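Local structure of aminotransferase (4ZM4) at residues B[131-136]-B[298-303]. The protein is a class-III aminotransferase of the pyridoxal-5'-phosphate-dependent family and assembles as a dimer. The protein carries 1 engineered substitution. Residues are numbered along the deposited sequence; the frame is centred on the assembly and turned at random.
Sequences LRLARA and RMLASN
L133 and A136 of helix 123-138 meet M299 and L300 of the short helix 298-301 in a small apolar contact, without hydrogen bonds across it, beside strand 288-292 of the large seven-stranded sheet. L133 and M299 contribute the most surface. With CG of L133 anti to the backbone N (chi1 179°), its two methyls reach across to the short helix: CD1 sits between M299 CB at 4.1 Å and L300 CG at 4.0 Å, and CD2 lies 3.8 Å from L300 CD1. A branched leucine suits this place, since its forked end spans both neighbours, L300 taking both methyls. L133 and L300 also both rest on F290 of strand 288-292, which ties the pair to the sheet. One helical turn on, A136 points its small methyl at the short helix, and the extended chi2 of M299 (-163°) carries SD to 4.2 Å from A136 CB. The sulfur also lies 3.6 Å from A136 O, a van der Waals approach to the backbone. N303, with positive phi, is the C-prime residue of a Schellman motif that closes helix 298-301; its OD1 and the carbonyl of L300 both accept hydrogen bonds from R118. S32 O of the second subunit accepts a bond from N303 ND2. Such packing of a sheet-flanking helix against a short Schellman-capped helix belongs here to the large domain of the PLP-dependent aminotransferase fold.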
loop_
_atom_site.group_PDB
_atom_site.type_symbol
_atom_site.label_atom_id
_atom_site.label_comp_id
_atom_site.label_asym_id
_atom_site.label_seq_id
_atom_site.Cartn_x
_atom_site.Cartn_y
_atom_site.Cartn_z
ATOM N N LEU B 131 -7.037 10.262 8.498
ATOM C CA LEU B 131 -6.675 11.132 9.630
ATOM C C LEU B 131 -6.313 12.536 9.156
ATOM O O LEU B 131 -6.678 13.528 9.787
ATOM C CB LEU B 131 -5.572 10.515 10.496
ATOM C CG LEU B 131 -6.056 9.257 11.224
ATOM C CD1 LEU B 131 -4.913 8.629 12.040
ATOM C CD2 LEU B 131 -7.263 9.511 12.120
ATOM N N ARG B 132 -5.581 12.618 8.045
ATOM C CA ARG B 132 -5.231 13.904 7.487
ATOM C C ARG B 132 -6.506 14.639 7.107
ATOM O O ARG B 132 -6.617 15.848 7.323
ATOM C CB ARG B 132 -4.307 13.757 6.293
ATOM C CG ARG B 132 -2.846 13.547 6.645
ATOM C CD ARG B 132 -2.010 13.526 5.388
ATOM N NE ARG B 132 -0.633 13.150 5.667
ATOM C CZ ARG B 132 0.240 12.708 4.752
ATOM N NH1 ARG B 132 -0.090 12.605 3.475
ATOM N NH2 ARG B 132 1.473 12.369 5.134
ATOM N N LEU B 133 -7.470 13.931 6.526
ATOM C CA LEU B 133 -8.743 14.559 6.125
ATOM C C LEU B 133 -9.446 15.149 7.331
ATOM O O LEU B 133 -9.912 16.279 7.271
ATOM C CB LEU B 133 -9.652 13.542 5.432
ATOM C CG LEU B 133 -11.034 14.021 4.973
ATOM C CD1 LEU B 133 -10.892 15.197 3.993
ATOM C CD2 LEU B 133 -11.814 12.880 4.333
ATOM N N ALA B 134 -9.447 14.412 8.449
ATOM C CA ALA B 134 -10.056 14.906 9.678
ATOM C C ALA B 134 -9.322 16.146 10.269
ATOM O O ALA B 134 -9.962 17.094 10.771
ATOM C CB ALA B 134 -10.141 13.797 10.721
ATOM N N ARG B 135 -7.992 16.125 10.238
ATOM C CA ARG B 135 -7.214 17.285 10.703
ATOM C C ARG B 135 -7.479 18.474 9.790
ATOM O O ARG B 135 -7.709 19.599 10.271
ATOM C CB ARG B 135 -5.722 16.953 10.772
ATOM C CG ARG B 135 -5.367 15.902 11.819
ATOM C CD ARG B 135 -3.897 15.524 11.766
ATOM N NE ARG B 135 -3.421 15.035 13.063
ATOM C CZ ARG B 135 -2.955 13.816 13.348
ATOM N NH1 ARG B 135 -2.854 12.868 12.398
ATOM N NH2 ARG B 135 -2.568 13.552 14.634
ATOM N N ALA B 136 -7.447 18.248 8.471
ATOM C CA ALA B 136 -7.666 19.343 7.500
ATOM C C ALA B 136 -9.083 19.941 7.610
ATOM O O ALA B 136 -9.253 21.163 7.482
ATOM C CB ALA B 136 -7.417 18.879 6.086
ATOM N N ARG B 298 -16.013 16.481 1.833
ATOM C CA ARG B 298 -16.094 17.690 1.013
ATOM C C ARG B 298 -14.733 18.232 0.570
ATOM O O ARG B 298 -14.614 18.783 -0.523
ATOM C CB ARG B 298 -16.917 18.796 1.731
ATOM C CG ARG B 298 -16.146 19.585 2.796
ATOM C CD ARG B 298 -17.046 20.363 3.750
ATOM N NE ARG B 298 -17.053 19.687 5.052
ATOM C CZ ARG B 298 -16.852 20.245 6.239
ATOM N NH1 ARG B 298 -16.637 21.536 6.366
ATOM N NH2 ARG B 298 -16.897 19.486 7.324
ATOM N N MET B 299 -13.700 18.107 1.408
ATOM C CA MET B 299 -12.391 18.635 1.024
ATOM C C MET B 299 -11.705 17.773 -0.029
ATOM O O MET B 299 -10.750 18.220 -0.676
ATOM C CB MET B 299 -11.509 18.850 2.236
ATOM C CG MET B 299 -12.110 19.842 3.226
ATOM S SD MET B 299 -10.901 20.466 4.406
ATOM C CE MET B 299 -10.009 21.683 3.419
ATOM N N LEU B 300 -12.157 16.534 -0.198
ATOM C CA LEU B 300 -11.618 15.680 -1.245
ATOM C C LEU B 300 -12.403 15.844 -2.514
ATOM O O LEU B 300 -11.883 15.599 -3.593
ATOM C CB LEU B 300 -11.579 14.218 -0.794
ATOM C CG LEU B 300 -10.497 13.910 0.217
ATOM C CD1 LEU B 300 -10.608 12.472 0.713
ATOM C CD2 LEU B 300 -9.109 14.140 -0.354
ATOM N N ALA B 301 -13.684 16.213 -2.398
ATOM C CA ALA B 301 -14.530 16.463 -3.585
ATOM C C ALA B 301 -14.015 17.692 -4.289
ATOM O O ALA B 301 -14.059 17.764 -5.499
ATOM C CB ALA B 301 -15.998 16.642 -3.197
ATOM N N SER B 302 -13.502 18.646 -3.515
ATOM C CA SER B 302 -12.926 19.869 -4.051
ATOM C C SER B 302 -11.443 19.716 -4.412
ATOM O O SER B 302 -10.834 20.647 -4.925
ATOM C CB SER B 302 -13.084 20.986 -3.023
ATOM O OG SER B 302 -12.290 20.737 -1.874
ATOM N N ASN B 303 -10.861 18.549 -4.126
ATOM C CA ASN B 303 -9.425 18.272 -4.331
ATOM C C ASN B 303 -8.491 19.271 -3.620
ATOM O O ASN B 303 -7.367 19.536 -4.066
ATOM C CB ASN B 303 -9.098 18.182 -5.824
ATOM C CG ASN B 303 -7.979 17.206 -6.108
ATOM O OD1 ASN B 303 -7.892 16.137 -5.493
ATOM N ND2 ASN B 303 -7.107 17.563 -7.027
#